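Local coordinates for protein dihydropteroate synthase (Mycobacterium smegmatis, PDB 6OMZ) that probably joins para-aminobenzoate to a dihydropterin diphosphate to form 7,8-dihydropteroate on the way to folate, at residues 22-27 / 58-63; 65-70 / 102-107; 118-123 / 141-146. The protein carries 1 engineered substitution. All blocks are in the same frame, centred on the assembly; numbering follows the deposited sequence.

In the fold
The three contacts sample neighbouring parts of one TIM-type barrel, whose strand ends carry the pterin pocket. Contact 1 pairs its first two strands, contact 3 a later strand pair, and contact 2 lies at loops just beyond strands 61-65 and 98-102. The centres of contacts 2 and 3 are about 11 Å apart, and both touch the bound pterin-6-yl-methyl-monophosphate. Between contacts 1 and 2, Asp-63 OD2 lies 3.4 Å from Asp-102 OD2, both carboxylates being salt-bridged to Arg-269. Asp-63 OD2 is also 3.3 Å from Asn-121 ND2 of contact 3. Deeper in the barrel, Met-25 CE rests on Ile-144 CD1 at 3.7 Å, joining contacts 1 and 3.

Contact 1: residues 22-27 / 58-63; sequences VQVMGV and GAQIID. With EDO (1,2-ethanediol), chain L.
In the parallel sheet of this TIM-type barrel, strand 23-29 runs alongside strand 61-65, Met-25 beside Ile-61, Gly-26 beside Ile-62 and Val-27 beside Asp-63, a worked example of how adjacent barrel strands are laced together. Gly-26 contributes both its N-H and its carbonyl: its N donates to Ile-61 O at 2.8 Å, and its O receives Asp-63 N. The lacing begins at Val-24, whose O accepts two donors, Gln-60 N at 2.9 Å and Ile-61 N at 3.2 Å. The chain around Gln-60 is still turning into the strand after the Schellman motif at Gly-58, which closes the preceding helix.

Met-25, Val-27, Ile-61 and Asp-63 project from the same face, toward the barrel interior. The Met-25 side chain lays CG and SD against Asp-63 CB, CG at 3.6 Å, while a bend at its last torsion (chi3 -76°) carries CE back to Ile-61 CG2. The Asp-63 carboxylate is tied elsewhere, OD1 to Ser-100 and OD2 in a salt bridge with Arg-269. From the other face Ile-62 reaches helix 44-56.

At the strand entrance a side-chain oxygen joins the backbone ladder. Folded at chi2 (69°), Gln-60 turns its amide oxygen to the first strand, and a water joins that oxygen to Val-22 O. The same oxygen receives the backbone N-H of Val-24 in a nearly straight bond, Val-24 N to Gln-60 OE1, 2.8 Å long with 171° at the hydrogen and lying in the amide carbonyl plane.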
loop_
_atom_site.group_PDB
_atom_site.type_symbol
_atom_site.label_atom_id
_atom_site.label_comp_id
_atom_site.label_asym_id
_atom_site.label_seq_id
_atom_site.Cartn_x
_atom_site.Cartn_y
_atom_site.Cartn_z
ATOM N N VAL A 22 11.455 8.934 4.663
ATOM C CA VAL A 22 10.369 8.017 4.339
ATOM C C VAL A 22 9.536 8.578 3.189
ATOM O O VAL A 22 9.209 9.772 3.150
ATOM C CB VAL A 22 9.514 7.751 5.589
ATOM C CG1 VAL A 22 8.974 9.050 6.160
ATOM C CG2 VAL A 22 8.377 6.795 5.271
ATOM N N GLN A 23 9.197 7.713 2.239
ATOM C CA GLN A 23 8.322 8.091 1.137
ATOM C C GLN A 23 6.868 8.008 1.581
ATOM O O GLN A 23 6.411 6.959 2.046
ATOM C CB GLN A 23 8.555 7.169 -0.065
ATOM C CG GLN A 23 10.004 7.105 -0.508
ATOM C CD GLN A 23 10.481 8.420 -1.078
ATOM O OE1 GLN A 23 11.229 9.157 -0.433
ATOM N NE2 GLN A 23 10.034 8.732 -2.287
ATOM N N VAL A 24 6.128 9.099 1.424
ATOM C CA VAL A 24 4.698 9.078 1.712
ATOM C C VAL A 24 3.947 8.741 0.428
ATOM O O VAL A 24 4.014 9.481 -0.556
ATOM C CB VAL A 24 4.229 10.409 2.315
ATOM C CG1 VAL A 24 2.703 10.432 2.451
ATOM C CG2 VAL A 24 4.860 10.580 3.693
ATOM N N MET A 25 3.242 7.612 0.439
ATOM C CA MET A 25 2.471 7.143 -0.704
ATOM C C MET A 25 0.996 7.444 -0.443
ATOM O O MET A 25 0.377 6.818 0.422
ATOM C CB MET A 25 2.714 5.649 -0.916
ATOM C CG MET A 25 1.857 5.006 -1.995
ATOM S SD MET A 25 2.037 3.209 -1.997
ATOM C CE MET A 25 3.648 3.020 -2.767
ATOM N N GLY A 26 0.437 8.399 -1.188
ATOM C CA GLY A 26 -0.983 8.730 -1.065
ATOM C C GLY A 26 -1.858 7.915 -2.013
ATOM O O GLY A 26 -1.518 7.711 -3.176
ATOM N N VAL A 27 -3.009 7.480 -1.504
ATOM C CA VAL A 27 -3.881 6.533 -2.203
ATOM C C VAL A 27 -4.935 7.289 -3.004
ATOM O O VAL A 27 -5.644 8.144 -2.463
ATOM C CB VAL A 27 -4.562 5.580 -1.206
ATOM C CG1 VAL A 27 -5.599 4.690 -1.921
ATOM C CG2 VAL A 27 -3.544 4.712 -0.517
ATOM N N GLY A 58 2.142 16.888 0.064
ATOM C CA GLY A 58 3.445 16.337 0.395
ATOM C C GLY A 58 3.686 14.885 0.022
ATOM O O GLY A 58 4.706 14.323 0.439
ATOM N N ALA A 59 2.799 14.250 -0.746
ATOM C CA ALA A 59 3.041 12.861 -1.125
ATOM C C ALA A 59 4.179 12.773 -2.139
ATOM O O ALA A 59 4.279 13.589 -3.060
ATOM C CB ALA A 59 1.769 12.230 -1.699
ATOM N N GLN A 60 5.056 11.790 -1.947
ATOM C CA GLN A 60 6.093 11.471 -2.928
ATOM C C GLN A 60 5.591 10.544 -4.029
ATOM O O GLN A 60 6.087 10.595 -5.161
ATOM C CB GLN A 60 7.289 10.798 -2.241
ATOM C CG GLN A 60 8.222 11.734 -1.498
ATOM C CD GLN A 60 7.601 12.340 -0.272
ATOM O OE1 GLN A 60 7.110 11.632 0.609
ATOM N NE2 GLN A 60 7.616 13.668 -0.199
ATOM N N ILE A 61 4.643 9.675 -3.715
ATOM C CA ILE A 61 4.150 8.669 -4.646
ATOM C C ILE A 61 2.633 8.679 -4.573
ATOM O O ILE A 61 2.068 8.779 -3.481
ATOM C CB ILE A 61 4.688 7.263 -4.304
ATOM C CG1 ILE A 61 6.218 7.239 -4.347
ATOM C CG2 ILE A 61 4.079 6.198 -5.248
ATOM C CD1 ILE A 61 6.834 5.994 -3.737
ATOM N N ILE A 62 1.973 8.586 -5.723
ATOM C CA ILE A 62 0.520 8.411 -5.762
ATOM C C ILE A 62 0.238 6.975 -6.181
ATOM O O ILE A 62 0.656 6.550 -7.262
ATOM C CB ILE A 62 -0.165 9.401 -6.712
ATOM C CG1 ILE A 62 0.079 10.852 -6.253
ATOM C CG2 ILE A 62 -1.652 9.098 -6.767
ATOM C CD1 ILE A 62 -0.384 11.141 -4.816
ATOM N N ASP A 63 -0.460 6.232 -5.319
ATOM C CA ASP A 63 -0.820 4.838 -5.562
ATOM C C ASP A 63 -2.235 4.812 -6.141
ATOM O O ASP A 63 -3.205 5.067 -5.423
ATOM C CB ASP A 63 -0.729 4.041 -4.257
ATOM C CG ASP A 63 -0.992 2.545 -4.448
ATOM O OD1 ASP A 63 -0.388 1.931 -5.353
ATOM O OD2 ASP A 63 -1.785 1.978 -3.673
HETATM C C1 EDO L . 5.011 13.303 -6.692
HETATM O O1 EDO L . 5.634 12.157 -7.282
HETATM C C2 EDO L . 6.099 14.304 -6.326
HETATM O O2 EDO L . 6.938 14.485 -7.470
HETATM O O HOH W 1 8.490 12.316 3.299
#

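Contact 2: residues 65-70 / 102-107; sequences GGESTR and DTMHAD. With PMM (pterin-6-yl-methyl-monophosphate), chain D.
Asp-102 O is gripped by two waters that carry the contact across to the backbone of Gly-66 and Glu-67. One water lies 2.6 Å from Asp-102 O and accepts from Gly-66 N; the other, 2.9 Å from the same Asp-102 O, accepts from Glu-67 N. No direct hydrogen bond spans the segments here, which illustrates how loops at the end of a TIM-type barrel can be joined through solvent.

The side chain of Glu-67 makes a second bridge. Its OE1 takes a water that in turn accepts from Met-104 N, and the same OE1 comes to the edge of the His-105 imidazole, near the ring plane, 3.1 Å from CE1. Carboxylate and ring stand almost perpendicular, 85° apart. His-105 ND1 is bonded instead to Glu-81, which also holds Thr-103 OG1. That hydroxyl accepts from His-105 N at 3.2 Å, an ST turn that shapes the chain just ahead of helix 106-114, where His-105 occupies the N-cap position. Beside this polar patch, Thr-69 CG2 loosely meets Met-104 CE.

Both segments reach the ligand. Arg-70 places one edge of its guanidinium against the phosphate, NH2 donating to O3P at 2.8 Å with 162° at the hydrogen. At the pterin, Asp-102 OD2 lies 2.8 Å from N8 and is also salt-bridged to Arg-269. Away from the ligand, the joint between the loops rests largely on solvent, and the two acidic residues beside one imidazole, Glu-67 and Glu-81, would probably stabilise the protonated form of His-105.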
loop_
_atom_site.group_PDB
_atom_site.type_symbol
_atom_site.label_atom_id
_atom_site.label_comp_id
_atom_site.label_asym_id
_atom_site.label_seq_id
_atom_site.Cartn_x
_atom_site.Cartn_y
_atom_site.Cartn_z
ATOM N N GLY A 65 -5.466 2.948 -7.818
ATOM C CA GLY A 65 -6.111 1.642 -7.872
ATOM C C GLY A 65 -7.509 1.728 -8.457
ATOM O O GLY A 65 -8.167 2.768 -8.396
ATOM N N GLY A 66 -7.956 0.616 -9.044
ATOM C CA GLY A 66 -9.280 0.581 -9.636
ATOM C C GLY A 66 -10.199 -0.436 -8.998
ATOM O O GLY A 66 -11.396 -0.489 -9.292
ATOM N N GLU A 67 -9.642 -1.248 -8.114
ATOM C CA GLU A 67 -10.352 -2.370 -7.538
ATOM C C GLU A 67 -10.288 -2.288 -6.020
ATOM O O GLU A 67 -9.501 -1.534 -5.440
ATOM C CB GLU A 67 -9.759 -3.699 -8.031
ATOM C CG GLU A 67 -10.788 -4.740 -8.361
ATOM C CD GLU A 67 -10.210 -5.851 -9.200
ATOM O OE1 GLU A 67 -9.159 -6.400 -8.813
ATOM O OE2 GLU A 67 -10.798 -6.162 -10.258
ATOM N N SER A 68 -11.150 -3.076 -5.388
ATOM C CA SER A 68 -11.115 -3.327 -3.957
ATOM C C SER A 68 -10.996 -4.834 -3.764
ATOM O O SER A 68 -11.412 -5.610 -4.623
ATOM C CB SER A 68 -12.386 -2.768 -3.287
ATOM O OG SER A 68 -12.675 -3.412 -2.064
ATOM N N THR A 69 -10.401 -5.254 -2.652
ATOM C CA THR A 69 -10.340 -6.672 -2.327
ATOM C C THR A 69 -11.163 -7.037 -1.105
ATOM O O THR A 69 -11.221 -8.212 -0.761
ATOM C CB THR A 69 -8.893 -7.114 -2.085
ATOM O OG1 THR A 69 -8.301 -6.229 -1.127
ATOM C CG2 THR A 69 -8.087 -7.101 -3.385
ATOM N N ARG A 70 -11.799 -6.075 -0.447
ATOM C CA ARG A 70 -12.480 -6.384 0.802
ATOM C C ARG A 70 -13.760 -7.182 0.552
ATOM O O ARG A 70 -14.322 -7.149 -0.547
ATOM C CB ARG A 70 -12.784 -5.100 1.567
ATOM C CG ARG A 70 -13.730 -4.144 0.895
ATOM C CD ARG A 70 -13.888 -2.906 1.774
ATOM N NE ARG A 70 -12.585 -2.522 2.309
ATOM C CZ ARG A 70 -11.797 -1.603 1.757
ATOM N NH1 ARG A 70 -12.199 -0.964 0.671
ATOM N NH2 ARG A 70 -10.600 -1.334 2.275
ATOM N N ASP A 102 -1.819 -0.081 -8.116
ATOM C CA ASP A 102 -2.248 -1.064 -7.120
ATOM C C ASP A 102 -3.106 -2.086 -7.860
ATOM O O ASP A 102 -4.305 -1.888 -8.067
ATOM C CB ASP A 102 -3.012 -0.368 -5.995
ATOM C CG ASP A 102 -3.409 -1.303 -4.858
ATOM O OD1 ASP A 102 -3.427 -2.546 -5.027
ATOM O OD2 ASP A 102 -3.707 -0.773 -3.767
ATOM N N THR A 103 -2.482 -3.180 -8.302
ATOM C CA THR A 103 -3.216 -4.233 -8.998
ATOM C C THR A 103 -2.526 -5.568 -8.749
ATOM O O THR A 103 -1.307 -5.630 -8.537
ATOM C CB THR A 103 -3.337 -3.962 -10.521
ATOM O OG1 THR A 103 -4.241 -4.907 -11.128
ATOM C CG2 THR A 103 -1.979 -4.108 -11.207
ATOM N N MET A 104 -3.335 -6.636 -8.743
ATOM C CA MET A 104 -2.870 -8.015 -8.729
ATOM C C MET A 104 -2.808 -8.631 -10.117
ATOM O O MET A 104 -2.423 -9.798 -10.241
ATOM C CB MET A 104 -3.796 -8.917 -7.896
ATOM C CG MET A 104 -4.164 -8.461 -6.516
ATOM S SD MET A 104 -5.307 -9.681 -5.798
ATOM C CE MET A 104 -6.780 -9.450 -6.785
ATOM N N HIS A 105 -3.231 -7.910 -11.148
ATOM C CA HIS A 105 -3.460 -8.496 -12.462
ATOM C C HIS A 105 -2.394 -8.004 -13.431
ATOM O O HIS A 105 -2.212 -6.794 -13.593
ATOM C CB HIS A 105 -4.865 -8.146 -12.943
ATOM C CG HIS A 105 -5.932 -8.573 -11.983
ATOM N ND1 HIS A 105 -6.864 -7.701 -11.461
ATOM C CD2 HIS A 105 -6.197 -9.781 -11.431
ATOM C CE1 HIS A 105 -7.670 -8.358 -10.643
ATOM N NE2 HIS A 105 -7.285 -9.621 -10.604
ATOM N N ALA A 106 -1.687 -8.952 -14.055
ATOM C CA ALA A 106 -0.516 -8.614 -14.856
ATOM C C ALA A 106 -0.885 -7.741 -16.052
ATOM O O ALA A 106 -0.150 -6.806 -16.400
ATOM C CB ALA A 106 0.185 -9.891 -15.313
ATOM N N ASP A 107 -2.015 -8.031 -16.697
ATOM C CA ASP A 107 -2.404 -7.248 -17.865
ATOM C C ASP A 107 -2.745 -5.820 -17.461
ATOM O O ASP A 107 -2.447 -4.868 -18.199
ATOM C CB ASP A 107 -3.589 -7.910 -18.584
ATOM C CG ASP A 107 -3.211 -9.187 -19.321
ATOM O OD1 ASP A 107 -2.009 -9.534 -19.398
ATOM O OD2 ASP A 107 -4.140 -9.849 -19.837
HETATM N N5 PMM D . -3.911 -1.992 1.600
HETATM C C6 PMM D . -4.892 -1.906 0.681
HETATM C C7 PMM D . -4.591 -1.829 -0.668
HETATM N N8 PMM D . -3.351 -1.863 -1.170
HETATM N N1 PMM D . -1.126 -2.067 -0.782
HETATM C C2 PMM D . -0.107 -2.224 0.059
HETATM N N2 PMM D . 1.131 -2.366 -0.421
HETATM N N3 PMM D . -0.262 -2.281 1.416
HETATM C C4 PMM D . -1.468 -2.196 2.078
HETATM O O4 PMM D . -1.520 -2.231 3.303
HETATM C C4A PMM D . -2.635 -2.041 1.184
HETATM C C8A PMM D . -2.390 -1.977 -0.243
HETATM C C9 PMM D . -6.302 -2.013 1.181
HETATM O O10 PMM D . -6.645 -0.823 1.938
HETATM P PA PMM D . -7.368 0.530 1.384
HETATM O O1P PMM D . -7.424 1.443 2.554
HETATM O O2P PMM D . -6.528 1.116 0.247
HETATM O O3P PMM D . -8.746 0.158 0.855
HETATM O O HOH W 2 -6.139 -1.384 -9.907
HETATM O O HOH W 3 -6.338 -5.923 -8.595
HETATM O O HOH W 4 -6.835 -1.413 -6.835
#

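Contact 3: residues 118-123 / 141-146. With PMM (pterin-6-yl-methyl-monophosphate), chain D; EDO (1,2-ethanediol), chain K.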
loop_
_atom_site.group_PDB
_atom_site.type_symbol
_atom_site.label_atom_id
_atom_site.label_comp_id
_atom_site.label_asym_id
_atom_site.label_seq_id
_atom_site.Cartn_x
_atom_site.Cartn_y
_atom_site.Cartn_z
ATOM N N HIS A 118 5.186 4.027 -12.624
ATOM C CA HIS A 118 6.592 3.654 -12.490
ATOM C C HIS A 118 6.861 2.627 -11.402
ATOM O O HIS A 118 8.022 2.255 -11.205
ATOM C CB HIS A 118 7.456 4.894 -12.224
ATOM C CG HIS A 118 7.727 5.713 -13.448
ATOM N ND1 HIS A 118 8.186 7.012 -13.388
ATOM C CD2 HIS A 118 7.610 5.416 -14.765
ATOM C CE1 HIS A 118 8.335 7.482 -14.615
ATOM N NE2 HIS A 118 7.991 6.533 -15.469
ATOM N N ILE A 119 5.835 2.189 -10.671
ATOM C CA ILE A 119 5.945 1.169 -9.635
ATOM C C ILE A 119 4.698 0.297 -9.737
ATOM O O ILE A 119 3.614 0.797 -10.034
ATOM C CB ILE A 119 6.022 1.808 -8.223
ATOM C CG1 ILE A 119 7.235 2.734 -8.069
ATOM C CG2 ILE A 119 6.003 0.747 -7.111
ATOM C CD1 ILE A 119 7.096 3.610 -6.825
ATOM N N VAL A 120 4.835 -1.002 -9.469
ATOM C CA VAL A 120 3.696 -1.919 -9.409
ATOM C C VAL A 120 3.514 -2.354 -7.961
ATOM O O VAL A 120 4.462 -2.844 -7.335
ATOM C CB VAL A 120 3.889 -3.148 -10.315
ATOM C CG1 VAL A 120 2.699 -4.121 -10.144
ATOM C CG2 VAL A 120 4.016 -2.718 -11.761
ATOM N N ASN A 121 2.303 -2.176 -7.436
ATOM C CA ASN A 121 1.969 -2.498 -6.051
ATOM C C ASN A 121 0.993 -3.677 -6.053
ATOM O O ASN A 121 -0.191 -3.504 -6.348
ATOM C CB ASN A 121 1.354 -1.281 -5.356
ATOM C CG ASN A 121 0.917 -1.590 -3.941
ATOM O OD1 ASN A 121 1.473 -2.479 -3.303
ATOM N ND2 ASN A 121 -0.087 -0.860 -3.444
ATOM N N ASP A 122 1.481 -4.866 -5.695
ATOM C CA ASP A 122 0.731 -6.119 -5.849
ATOM C C ASP A 122 0.363 -6.679 -4.478
ATOM O O ASP A 122 1.207 -7.270 -3.799
ATOM C CB ASP A 122 1.580 -7.100 -6.646
ATOM C CG ASP A 122 0.867 -8.403 -6.967
ATOM O OD1 ASP A 122 -0.281 -8.645 -6.515
ATOM O OD2 ASP A 122 1.492 -9.193 -7.699
ATOM N N VAL A 123 -0.906 -6.520 -4.075
ATOM C CA VAL A 123 -1.308 -7.018 -2.758
ATOM C C VAL A 123 -1.249 -8.540 -2.682
ATOM O O VAL A 123 -1.271 -9.099 -1.579
ATOM C CB VAL A 123 -2.709 -6.497 -2.341
ATOM C CG1 VAL A 123 -2.729 -4.948 -2.306
ATOM C CG2 VAL A 123 -3.817 -7.053 -3.237
ATOM N N VAL A 141 11.055 -1.928 -13.385
ATOM C CA VAL A 141 10.570 -0.922 -12.448
ATOM C C VAL A 141 10.403 -1.599 -11.096
ATOM O O VAL A 141 10.401 -2.842 -11.007
ATOM C CB VAL A 141 9.244 -0.274 -12.928
ATOM C CG1 VAL A 141 9.451 0.492 -14.245
ATOM C CG2 VAL A 141 8.147 -1.336 -13.050
ATOM N N PRO A 142 10.288 -0.829 -10.010
ATOM C CA PRO A 142 10.128 -1.453 -8.694
ATOM C C PRO A 142 8.830 -2.241 -8.578
ATOM O O PRO A 142 7.804 -1.904 -9.177
ATOM C CB PRO A 142 10.149 -0.262 -7.725
ATOM C CG PRO A 142 10.935 0.778 -8.440
ATOM C CD PRO A 142 10.532 0.623 -9.892
ATOM N N TRP A 143 8.890 -3.306 -7.781
ATOM C CA TRP A 143 7.749 -4.182 -7.536
ATOM C C TRP A 143 7.575 -4.302 -6.030
ATOM O O TRP A 143 8.500 -4.739 -5.335
ATOM C CB TRP A 143 7.983 -5.553 -8.178
ATOM C CG TRP A 143 6.806 -6.514 -8.200
ATOM C CD1 TRP A 143 5.495 -6.239 -7.908
ATOM C CD2 TRP A 143 6.859 -7.907 -8.538
ATOM N NE1 TRP A 143 4.732 -7.378 -8.049
ATOM C CE2 TRP A 143 5.544 -8.414 -8.435
ATOM C CE3 TRP A 143 7.891 -8.775 -8.921
ATOM C CZ2 TRP A 143 5.234 -9.749 -8.703
ATOM C CZ3 TRP A 143 7.580 -10.104 -9.194
ATOM C CH2 TRP A 143 6.258 -10.577 -9.081
ATOM N N ILE A 144 6.411 -3.881 -5.528
ATOM C CA ILE A 144 6.063 -4.019 -4.116
ATOM C C ILE A 144 5.334 -5.343 -3.937
ATOM O O ILE A 144 4.263 -5.552 -4.522
ATOM C CB ILE A 144 5.184 -2.846 -3.637
ATOM C CG1 ILE A 144 5.926 -1.508 -3.775
ATOM C CG2 ILE A 144 4.756 -3.051 -2.173
ATOM C CD1 ILE A 144 5.005 -0.277 -3.709
ATOM N N LEU A 145 5.901 -6.226 -3.107
ATOM C CA LEU A 145 5.315 -7.525 -2.791
ATOM C C LEU A 145 4.680 -7.452 -1.405
ATOM O O LEU A 145 5.389 -7.429 -0.397
ATOM C CB LEU A 145 6.381 -8.619 -2.832
ATOM C CG LEU A 145 7.159 -8.761 -4.143
ATOM C CD1 LEU A 145 8.416 -9.588 -3.923
ATOM C CD2 LEU A 145 6.273 -9.403 -5.211
ATOM N N MET A 146 3.349 -7.433 -1.347
ATOM C CA MET A 146 2.651 -7.430 -0.069
ATOM C C MET A 146 2.370 -8.851 0.399
ATOM O O MET A 146 2.105 -9.749 -0.404
ATOM C CB MET A 146 1.330 -6.664 -0.163
ATOM C CG MET A 146 0.844 -6.153 1.187
ATOM S SD MET A 146 -0.909 -5.686 1.175
ATOM C CE MET A 146 -1.657 -7.323 1.204
HETATM N N5 PMM D . -3.911 -1.992 1.600
HETATM C C6 PMM D . -4.892 -1.906 0.681
HETATM C C7 PMM D . -4.591 -1.829 -0.668
HETATM N N8 PMM D . -3.351 -1.863 -1.170
HETATM N N1 PMM D . -1.126 -2.067 -0.782
HETATM C C2 PMM D . -0.107 -2.224 0.059
HETATM N N2 PMM D . 1.131 -2.366 -0.421
HETATM N N3 PMM D . -0.262 -2.281 1.416
HETATM C C4 PMM D . -1.468 -2.196 2.078
HETATM O O4 PMM D . -1.520 -2.231 3.303
HETATM C C4A PMM D . -2.635 -2.041 1.184
HETATM C C8A PMM D . -2.390 -1.977 -0.243
HETATM C C9 PMM D . -6.302 -2.013 1.181
HETATM O O10 PMM D . -6.645 -0.823 1.938
HETATM P PA PMM D . -7.368 0.530 1.384
HETATM O O1P PMM D . -7.424 1.443 2.554
HETATM O O2P PMM D . -6.528 1.116 0.247
HETATM O O3P PMM D . -8.746 0.158 0.855
HETATM C C1 EDO K . 2.975 -12.906 -0.865
HETATM O O1 EDO K . 1.652 -12.441 -0.555
HETATM C C2 EDO K . 3.492 -13.760 0.286
HETATM O O2 EDO K . 2.550 -14.804 0.565
#
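Asn-121 and Ile-144, neighbours in the beta-alpha-beta unit of strand 119-122, helix 132-139 and strand 143-146, meet at the edge of the bound pterin. The Asn-121 amide reads that edge twice: OD1 accepts from N2 at 2.9 Å, almost straight at 174°, and ND2 donates to N1 at 3.1 Å. With CG anti to the backbone nitrogen (chi1 177°) the amide reaches forward to the ligand, and Ile-144 CG2 packs against OD1 from the neighbouring strand. One face of the pterin is lined by both segments, Met-146 SD lying 3.5 Å from N3 and Val-123 CG1 3.3 Å from N8. These two residues also support each other, the bent end of Met-146 laying CE on Val-123 CB at 3.8 Å.

Behind this shell runs a parallel ladder of four bonds that widens at Asp-122. Val-120 gives and receives, its N donating to Pro-142 O and its O accepting Ile-144 N at 2.9 Å; Asp-122 repeats the pattern with Ile-144 O and Met-146 N. On the face shared with Asn-121, Ile-144 CD1 packs on Ile-119 CG2 at 3.7 Å.

The opposite face is turned to helix 132-139, against which Trp-143 packs. Asp-122 and Trp-143 run side by side, carboxylate and indole nearly coplanar, while the carboxylate is held by Ser-124 and Gly-126. The indole nitrogen is buried without a hydrogen-bonding partner: Trp-143 NE1 abuts Asp-122 CB at 3.5 Å, and Leu-145 CD2 sits over the centre of the ring.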